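Long-range contacts in ferrichrome ABC transporter substrate-binding protein (Staphylococcus pseudintermedius, PDB 5FLY), which probably captures ferrichrome-type siderophores at the bacterial surface and passes them to an ABC transporter for iron uptake: residues E4-N9 with I19-D24; K23-I28 with G121-K126; I85-T90 with A101-F106. All coordinates share one frame; numbering follows the deposited sequence.

Contact 1: residues E4-N9 with I19-D24; sequences ETKAFN and IDIPKD. With CD (cadmium ion), chain D.
Lys6 faces Ile21 and Phe8 faces Ile19 as hydrogen-bonded antiparallel pairs, alternating with the non-hydrogen-bonded pairs Thr5-Pro22 and Ala7-Asp20, and the axes of the segments 5-9 and 19-22 approach to 4.4 Å with 135° between their directions. The ladder gains one more rung beyond the strands, where Lys23 N donates to Glu4 O over 3.0 Å.

Lys6 shows how a lysine can be apolar along its length and polar at its end. Its CG is tucked between the backbone N and the carbonyl carbon (chi1 67°), and the extended chain beyond passes across Ile21, with Lys6 CE 3.8 Å from Ile21 CD1. That methyl also meets Phe8 CB at 4.0 Å. The ammonium then lands on a carbonyl, Lys6 NZ to Lys23 O being 2.8 Å, and it also donates to the backbone oxygens of Asp122 and Ile123. Three carbonyls thus grip it, two of them in the last turn of helix 113-124, where the helix dipole would probably welcome a positive charge. A water joins Thr5 OG1 to Asp20 OD1, and the Asp20 side chain also lies about 2 Å from another bound cadmium ion.

At the exposed end Glu4 and Lys23 lie alongside each other, pointing the same way. Glu4 OE2 is a cadmium ligand at 2.3 Å, with a water and two atoms from elsewhere, although the placing of the Glu4 side chain is doubtful, since its CG falls too close to the metal.

The pairing forms part of the beta hairpin of strands 5-12 and 15-22, and the Phe8 side chain packs on Ala119 of helix 113-124, applying the hairpin to that helix.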
# COMPACT_ATOMS: atom_id res chain seq x y z
N GLU A 4 -28.47 -13.78 6.40
CA GLU A 4 -27.52 -14.85 6.10
C GLU A 4 -26.09 -14.44 6.49
O GLU A 4 -25.67 -13.33 6.18
CB GLU A 4 -27.52 -15.20 4.58
CG GLU A 4 -28.83 -15.04 3.72
CD GLU A 4 -29.04 -16.24 2.80
OE1 GLU A 4 -28.50 -17.33 3.10
OE2 GLU A 4 -29.73 -16.12 1.76
N THR A 5 -25.34 -15.33 7.15
CA THR A 5 -23.93 -15.07 7.46
C THR A 5 -22.99 -16.05 6.75
O THR A 5 -23.42 -17.08 6.24
CB THR A 5 -23.64 -15.15 8.97
OG1 THR A 5 -23.79 -16.50 9.41
CG2 THR A 5 -24.55 -14.23 9.76
N LYS A 6 -21.71 -15.70 6.71
CA LYS A 6 -20.65 -16.60 6.27
C LYS A 6 -19.43 -16.38 7.14
O LYS A 6 -19.26 -15.32 7.75
CB LYS A 6 -20.29 -16.37 4.81
CG LYS A 6 -19.65 -15.01 4.56
CD LYS A 6 -19.44 -14.71 3.08
CE LYS A 6 -19.06 -13.25 2.88
NZ LYS A 6 -19.34 -12.78 1.51
N ALA A 7 -18.56 -17.38 7.20
CA ALA A 7 -17.32 -17.25 7.96
C ALA A 7 -16.24 -16.67 7.06
O ALA A 7 -15.95 -17.22 6.00
CB ALA A 7 -16.89 -18.60 8.52
N PHE A 8 -15.68 -15.54 7.47
CA PHE A 8 -14.48 -15.01 6.84
C PHE A 8 -13.28 -15.54 7.61
O PHE A 8 -13.20 -15.38 8.81
CB PHE A 8 -14.48 -13.49 6.83
CG PHE A 8 -13.24 -12.91 6.27
CD1 PHE A 8 -13.07 -12.86 4.90
CD2 PHE A 8 -12.23 -12.46 7.09
CE1 PHE A 8 -11.92 -12.34 4.35
CE2 PHE A 8 -11.07 -11.96 6.57
CZ PHE A 8 -10.91 -11.89 5.19
N ASN A 9 -12.36 -16.18 6.90
CA ASN A 9 -11.20 -16.78 7.54
C ASN A 9 -10.02 -15.82 7.57
O ASN A 9 -9.26 -15.71 6.61
CB ASN A 9 -10.83 -18.06 6.81
CG ASN A 9 -11.98 -19.05 6.80
OD1 ASN A 9 -12.59 -19.31 7.84
ND2 ASN A 9 -12.29 -19.59 5.63
N ILE A 19 -14.46 -15.41 11.47
CA ILE A 19 -15.27 -14.27 11.84
C ILE A 19 -16.57 -14.32 11.04
O ILE A 19 -16.54 -14.27 9.82
CB ILE A 19 -14.53 -12.96 11.58
CG1 ILE A 19 -13.22 -12.95 12.37
CG2 ILE A 19 -15.43 -11.76 11.94
CD1 ILE A 19 -12.35 -11.77 12.12
N ASP A 20 -17.70 -14.45 11.73
CA ASP A 20 -18.99 -14.48 11.05
C ASP A 20 -19.38 -13.07 10.58
O ASP A 20 -19.49 -12.14 11.38
CB ASP A 20 -20.07 -15.08 11.98
CG ASP A 20 -19.91 -16.62 12.17
OD1 ASP A 20 -19.65 -17.36 11.20
OD2 ASP A 20 -20.05 -17.10 13.32
N ILE A 21 -19.58 -12.93 9.28
CA ILE A 21 -19.95 -11.64 8.67
C ILE A 21 -21.16 -11.84 7.76
O ILE A 21 -21.53 -12.98 7.47
CB ILE A 21 -18.76 -11.03 7.88
CG1 ILE A 21 -18.37 -11.91 6.68
CG2 ILE A 21 -17.57 -10.83 8.82
CD1 ILE A 21 -17.53 -11.17 5.68
N PRO A 22 -21.78 -10.74 7.32
CA PRO A 22 -22.90 -10.95 6.40
C PRO A 22 -22.45 -11.65 5.12
O PRO A 22 -21.36 -11.40 4.63
CB PRO A 22 -23.39 -9.51 6.11
CG PRO A 22 -22.90 -8.71 7.25
CD PRO A 22 -21.58 -9.32 7.62
N LYS A 23 -23.30 -12.53 4.59
CA LYS A 23 -23.04 -13.14 3.28
C LYS A 23 -22.94 -12.06 2.21
O LYS A 23 -22.09 -12.13 1.32
CB LYS A 23 -24.14 -14.14 2.93
CG LYS A 23 -23.91 -14.87 1.63
CD LYS A 23 -24.93 -15.99 1.42
CE LYS A 23 -26.33 -15.48 1.07
NZ LYS A 23 -26.42 -14.74 -0.24
N ASP A 24 -23.84 -11.08 2.30
CA ASP A 24 -23.83 -9.92 1.43
C ASP A 24 -23.84 -8.63 2.24
O ASP A 24 -24.91 -8.10 2.58
CB ASP A 24 -25.03 -9.97 0.50
CG ASP A 24 -25.09 -8.80 -0.49
OD1 ASP A 24 -24.06 -8.11 -0.74
OD2 ASP A 24 -26.18 -8.61 -1.06
CD CD D . -29.97 -13.86 2.06
O HOH W 1 -26.38 -11.60 4.11
O HOH W 2 -21.60 -18.11 9.10
O HOH W 3 -32.12 -14.60 1.67

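Contact 2: residues K23-I28 with G121-K126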
# COMPACT_ATOMS: atom_id res chain seq x y z
N LYS A 23 -23.30 -12.53 4.59
CA LYS A 23 -23.04 -13.14 3.28
C LYS A 23 -22.94 -12.06 2.21
O LYS A 23 -22.09 -12.13 1.32
CB LYS A 23 -24.14 -14.14 2.93
CG LYS A 23 -23.91 -14.87 1.63
CD LYS A 23 -24.93 -15.99 1.42
CE LYS A 23 -26.33 -15.48 1.07
NZ LYS A 23 -26.42 -14.74 -0.24
N ASP A 24 -23.84 -11.08 2.30
CA ASP A 24 -23.83 -9.92 1.43
C ASP A 24 -23.84 -8.63 2.24
O ASP A 24 -24.91 -8.10 2.58
CB ASP A 24 -25.03 -9.97 0.50
CG ASP A 24 -25.09 -8.80 -0.49
OD1 ASP A 24 -24.06 -8.11 -0.74
OD2 ASP A 24 -26.18 -8.61 -1.06
N PRO A 25 -22.65 -8.11 2.58
CA PRO A 25 -22.59 -6.91 3.42
C PRO A 25 -23.23 -5.70 2.72
O PRO A 25 -22.90 -5.39 1.58
CB PRO A 25 -21.09 -6.70 3.64
CG PRO A 25 -20.47 -8.04 3.39
CD PRO A 25 -21.31 -8.66 2.32
N LYS A 26 -24.14 -5.05 3.43
CA LYS A 26 -24.94 -3.95 2.90
C LYS A 26 -24.47 -2.58 3.40
O LYS A 26 -24.80 -1.57 2.79
CB LYS A 26 -26.42 -4.13 3.28
CG LYS A 26 -27.06 -5.40 2.72
CD LYS A 26 -27.03 -5.44 1.21
CE LYS A 26 -27.98 -6.50 0.68
NZ LYS A 26 -27.96 -6.58 -0.82
N ARG A 27 -23.73 -2.55 4.50
CA ARG A 27 -23.36 -1.28 5.13
C ARG A 27 -21.99 -1.45 5.79
O ARG A 27 -21.90 -1.66 6.99
CB ARG A 27 -24.40 -0.84 6.17
CG ARG A 27 -25.78 -0.57 5.58
CD ARG A 27 -26.72 0.05 6.61
NE ARG A 27 -26.29 1.37 7.02
CZ ARG A 27 -26.46 2.48 6.29
NH1 ARG A 27 -27.05 2.41 5.12
NH2 ARG A 27 -26.01 3.64 6.74
N ILE A 28 -20.95 -1.33 4.98
CA ILE A 28 -19.58 -1.50 5.44
C ILE A 28 -18.98 -0.17 5.83
O ILE A 28 -19.12 0.81 5.09
CB ILE A 28 -18.68 -2.13 4.35
CG1 ILE A 28 -19.30 -3.41 3.80
CG2 ILE A 28 -17.27 -2.41 4.90
CD1 ILE A 28 -18.46 -4.08 2.72
N GLY A 121 -12.33 -9.58 -2.25
CA GLY A 121 -13.27 -10.36 -3.05
C GLY A 121 -14.08 -11.36 -2.23
O GLY A 121 -15.28 -11.56 -2.45
N ASP A 122 -13.42 -12.01 -1.27
CA ASP A 122 -14.10 -12.98 -0.43
C ASP A 122 -15.17 -12.31 0.44
O ASP A 122 -16.26 -12.84 0.61
CB ASP A 122 -13.09 -13.73 0.45
CG ASP A 122 -12.17 -14.64 -0.35
OD1 ASP A 122 -12.56 -15.05 -1.47
OD2 ASP A 122 -11.07 -14.98 0.15
N ILE A 123 -14.85 -11.14 0.99
CA ILE A 123 -15.78 -10.41 1.83
C ILE A 123 -17.07 -10.09 1.10
O ILE A 123 -18.15 -10.29 1.66
CB ILE A 123 -15.13 -9.10 2.36
CG1 ILE A 123 -14.10 -9.45 3.42
CG2 ILE A 123 -16.17 -8.16 2.97
CD1 ILE A 123 -13.18 -8.33 3.83
N VAL A 124 -16.96 -9.59 -0.13
CA VAL A 124 -18.14 -9.08 -0.84
C VAL A 124 -18.70 -10.08 -1.84
O VAL A 124 -19.68 -9.77 -2.53
CB VAL A 124 -17.85 -7.77 -1.59
CG1 VAL A 124 -17.47 -6.67 -0.60
CG2 VAL A 124 -16.79 -7.97 -2.66
N GLY A 125 -18.09 -11.25 -1.92
CA GLY A 125 -18.58 -12.30 -2.81
C GLY A 125 -18.32 -12.02 -4.27
O GLY A 125 -19.17 -12.29 -5.13
N LYS A 126 -17.15 -11.45 -4.57
CA LYS A 126 -16.76 -11.17 -5.95
C LYS A 126 -15.37 -11.73 -6.27
O LYS A 126 -14.52 -11.07 -6.87
CB LYS A 126 -16.83 -9.66 -6.22
CG LYS A 126 -18.27 -9.14 -6.23
CD LYS A 126 -18.40 -7.64 -6.37
CE LYS A 126 -19.87 -7.23 -6.19
NZ LYS A 126 -20.08 -5.77 -6.20
O HOH W 4 -21.38 -7.97 -1.60
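Pro25 meets Ile123 where the last turn of helix 113-124 comes up against the loop leading into strand 28-30, and together with Val124 these residues carry most of the buried surface. The proline ring comes at the helix end through its CG and CD atoms. Pro25 CD lies 3.6 Å from Ile123 O, and Pro25 CG is 4.3 Å from the branch methyl Ile123 CG2, so the ring touches both the backbone and the side chain of one residue.

Val124 is met by Ile28, the first residue of strand 28-30. Ile28 is extended at its end (chi2 -180°), which brings Ile28 CD1 to 4.3 Å from Val124 CG1. The helix stops just beyond: Gly125 has positive phi (73°), and Lys126 N donates to Gly121 O at 2.8 Å.

A polar link runs beside these apolar ones. One water donates both to Asp24 OD1, at 2.8 Å, and to Val124 O, at 2.6 Å, tying the loop to a carbonyl at the helix terminus. The other carboxylate oxygen is engaged within the loop, in a salt bridge of 2.7 Å from Lys26 NZ to Asp24 OD2, the ammonium standing above the carboxylate plane.

With no direct hydrogen bond between the segments, the chemistry implies a join that rests on apolar surfaces in modest contact and on a single bridging water, while the lysine and water would probably steady the negative charge of Asp24.

Contact 3: residues I85-T90 with A101-F106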
# COMPACT_ATOMS: atom_id res chain seq x y z
N ILE A 85 -17.61 -3.92 9.91
CA ILE A 85 -16.58 -2.92 10.13
C ILE A 85 -15.22 -3.51 9.79
O ILE A 85 -14.95 -4.64 10.17
CB ILE A 85 -16.58 -2.43 11.59
CG1 ILE A 85 -17.93 -1.80 11.94
CG2 ILE A 85 -15.43 -1.46 11.83
CD1 ILE A 85 -18.16 -1.65 13.43
N ILE A 86 -14.41 -2.77 9.03
CA ILE A 86 -13.06 -3.18 8.64
C ILE A 86 -12.06 -2.23 9.27
O ILE A 86 -12.17 -1.03 9.11
CB ILE A 86 -12.85 -3.16 7.10
CG1 ILE A 86 -13.97 -3.89 6.37
CG2 ILE A 86 -11.46 -3.72 6.73
CD1 ILE A 86 -14.09 -5.34 6.70
N THR A 87 -11.09 -2.77 10.00
CA THR A 87 -10.05 -1.94 10.59
C THR A 87 -8.75 -2.72 10.67
O THR A 87 -8.61 -3.78 10.04
CB THR A 87 -10.47 -1.42 12.00
OG1 THR A 87 -9.57 -0.37 12.41
CG2 THR A 87 -10.53 -2.55 13.04
N TYR A 88 -7.78 -2.18 11.41
CA TYR A 88 -6.50 -2.87 11.64
C TYR A 88 -6.48 -3.44 13.04
O TYR A 88 -7.14 -2.94 13.94
CB TYR A 88 -5.29 -1.93 11.52
CG TYR A 88 -5.10 -1.17 10.24
CD1 TYR A 88 -4.64 -1.80 9.08
CD2 TYR A 88 -5.30 0.19 10.20
CE1 TYR A 88 -4.44 -1.07 7.93
CE2 TYR A 88 -5.11 0.92 9.06
CZ TYR A 88 -4.68 0.29 7.93
OH TYR A 88 -4.50 1.06 6.81
N ASN A 89 -5.68 -4.48 13.24
CA ASN A 89 -5.57 -5.04 14.57
C ASN A 89 -4.86 -4.06 15.52
O ASN A 89 -4.92 -4.24 16.73
CB ASN A 89 -4.87 -6.41 14.53
CG ASN A 89 -3.39 -6.33 14.22
OD1 ASN A 89 -2.91 -5.35 13.66
ND2 ASN A 89 -2.66 -7.39 14.57
N THR A 90 -4.26 -2.99 14.99
CA THR A 90 -3.65 -1.95 15.82
C THR A 90 -4.68 -1.00 16.43
O THR A 90 -4.36 -0.21 17.32
CB THR A 90 -2.64 -1.10 15.02
OG1 THR A 90 -3.28 -0.58 13.85
CG2 THR A 90 -1.43 -1.92 14.63
N ALA A 101 -20.87 -4.02 15.36
CA ALA A 101 -21.09 -4.87 14.21
C ALA A 101 -19.95 -5.88 14.11
O ALA A 101 -18.91 -5.68 14.73
CB ALA A 101 -21.19 -4.03 12.92
N PRO A 102 -20.15 -6.98 13.34
CA PRO A 102 -19.03 -7.85 12.98
C PRO A 102 -17.85 -7.03 12.49
O PRO A 102 -18.02 -6.16 11.63
CB PRO A 102 -19.62 -8.72 11.86
CG PRO A 102 -21.06 -8.80 12.21
CD PRO A 102 -21.43 -7.47 12.80
N THR A 103 -16.67 -7.30 13.06
CA THR A 103 -15.49 -6.48 12.82
C THR A 103 -14.32 -7.37 12.41
O THR A 103 -13.98 -8.33 13.11
CB THR A 103 -15.11 -5.67 14.09
OG1 THR A 103 -16.11 -4.67 14.35
CG2 THR A 103 -13.75 -4.97 13.91
N ILE A 104 -13.73 -7.05 11.26
CA ILE A 104 -12.48 -7.66 10.82
C ILE A 104 -11.35 -6.67 11.03
O ILE A 104 -11.25 -5.64 10.34
CB ILE A 104 -12.50 -8.09 9.34
CG1 ILE A 104 -13.72 -8.96 9.04
CG2 ILE A 104 -11.27 -8.86 8.99
CD1 ILE A 104 -13.98 -9.14 7.59
N ALA A 105 -10.51 -6.99 12.01
CA ALA A 105 -9.35 -6.18 12.34
C ALA A 105 -8.11 -6.85 11.77
O ALA A 105 -7.48 -7.71 12.39
CB ALA A 105 -9.26 -6.00 13.82
N PHE A 106 -7.79 -6.47 10.55
CA PHE A 106 -6.70 -7.09 9.82
C PHE A 106 -5.34 -6.88 10.46
O PHE A 106 -4.96 -5.77 10.83
CB PHE A 106 -6.64 -6.54 8.40
CG PHE A 106 -7.64 -7.16 7.46
CD1 PHE A 106 -7.37 -8.38 6.85
CD2 PHE A 106 -8.84 -6.52 7.18
CE1 PHE A 106 -8.30 -8.96 5.99
CE2 PHE A 106 -9.75 -7.08 6.31
CZ PHE A 106 -9.48 -8.31 5.73
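Ile86 and Ile104 lie side by side and point the same way, their CD1 methyls 3.9 Å apart, so that two bulky side chains form a continuous ridge on one face of the sheet. Phe106 extends it. The branch methyl Ile86 CG2 comes to the edge of the Phe106 ring, in its plane and 3.8 Å from Phe106 CE2, while Ile104 CG2 sits 3.5 Å above one ring face, toward the rim. The phenyl is therefore met by one isoleucine at its edge and by the other over its face. Leu10 of the hairpin and helix 113-124 pack against this ridge.

Beneath the ridge runs a parallel ladder: Ile85 with Thr103, Ile86 with Ile104, Thr87 with Ala105 and Tyr88 with Phe106. Helix 94-100 connects the strands, making a beta-alpha-beta unit in which strand 103-106 is an outermost strand of a five-stranded parallel sheet of order 3-2-1-4-5, the Rossmann-like core of one lobe of this class III binding protein.

The other face is built from smaller pieces. Thr87 turns its hydroxyl anti to the backbone N (chi1 -167°) toward Asp91, to which it is hydrogen-bonded, and this points the methyl inward: Thr87 CG2 rests 3.8 Å from Ala105 CB, the small alanine accepting the bump. Ile85 spans the shallow dip made by Ala101 and Thr103, with Ile85 CD1 3.9 Å from Ala101 CB and Ile85 CB 3.6 Å from Thr103 OG1. That hydroxyl is occupied, donating to Ala101 O at 3.0 Å. Where the strands end, Asn89 N donates a hydrogen bond to Phe106 O over 2.8 Å, and Asn89 CB lies against Ala105 O.

The three contacts meet round the end of helix 113-124. Contacts 1 and 2 have centres about 8 Å apart and share Lys23 and Asp24; between them Phe8 CE1 packs 3.7 Å from Ile123 CG1. Contact 3 lies about 13 Å from contact 1 and about 14 Å from contact 2, centre to centre, yet touches each: Phe8 CD2 is 3.8 Å from Ile104 CD1, and Ile123 CD1 is 3.9 Å from Ile104 CD1 as well. Contact 3 is also nested in the chain loop that contact 2 closes. Contact 3 comes near the pocket: the Tyr88 side chain is about 5 Å from the bound polyether, and its hydroxyl bonds to Thr34, a pocket residue.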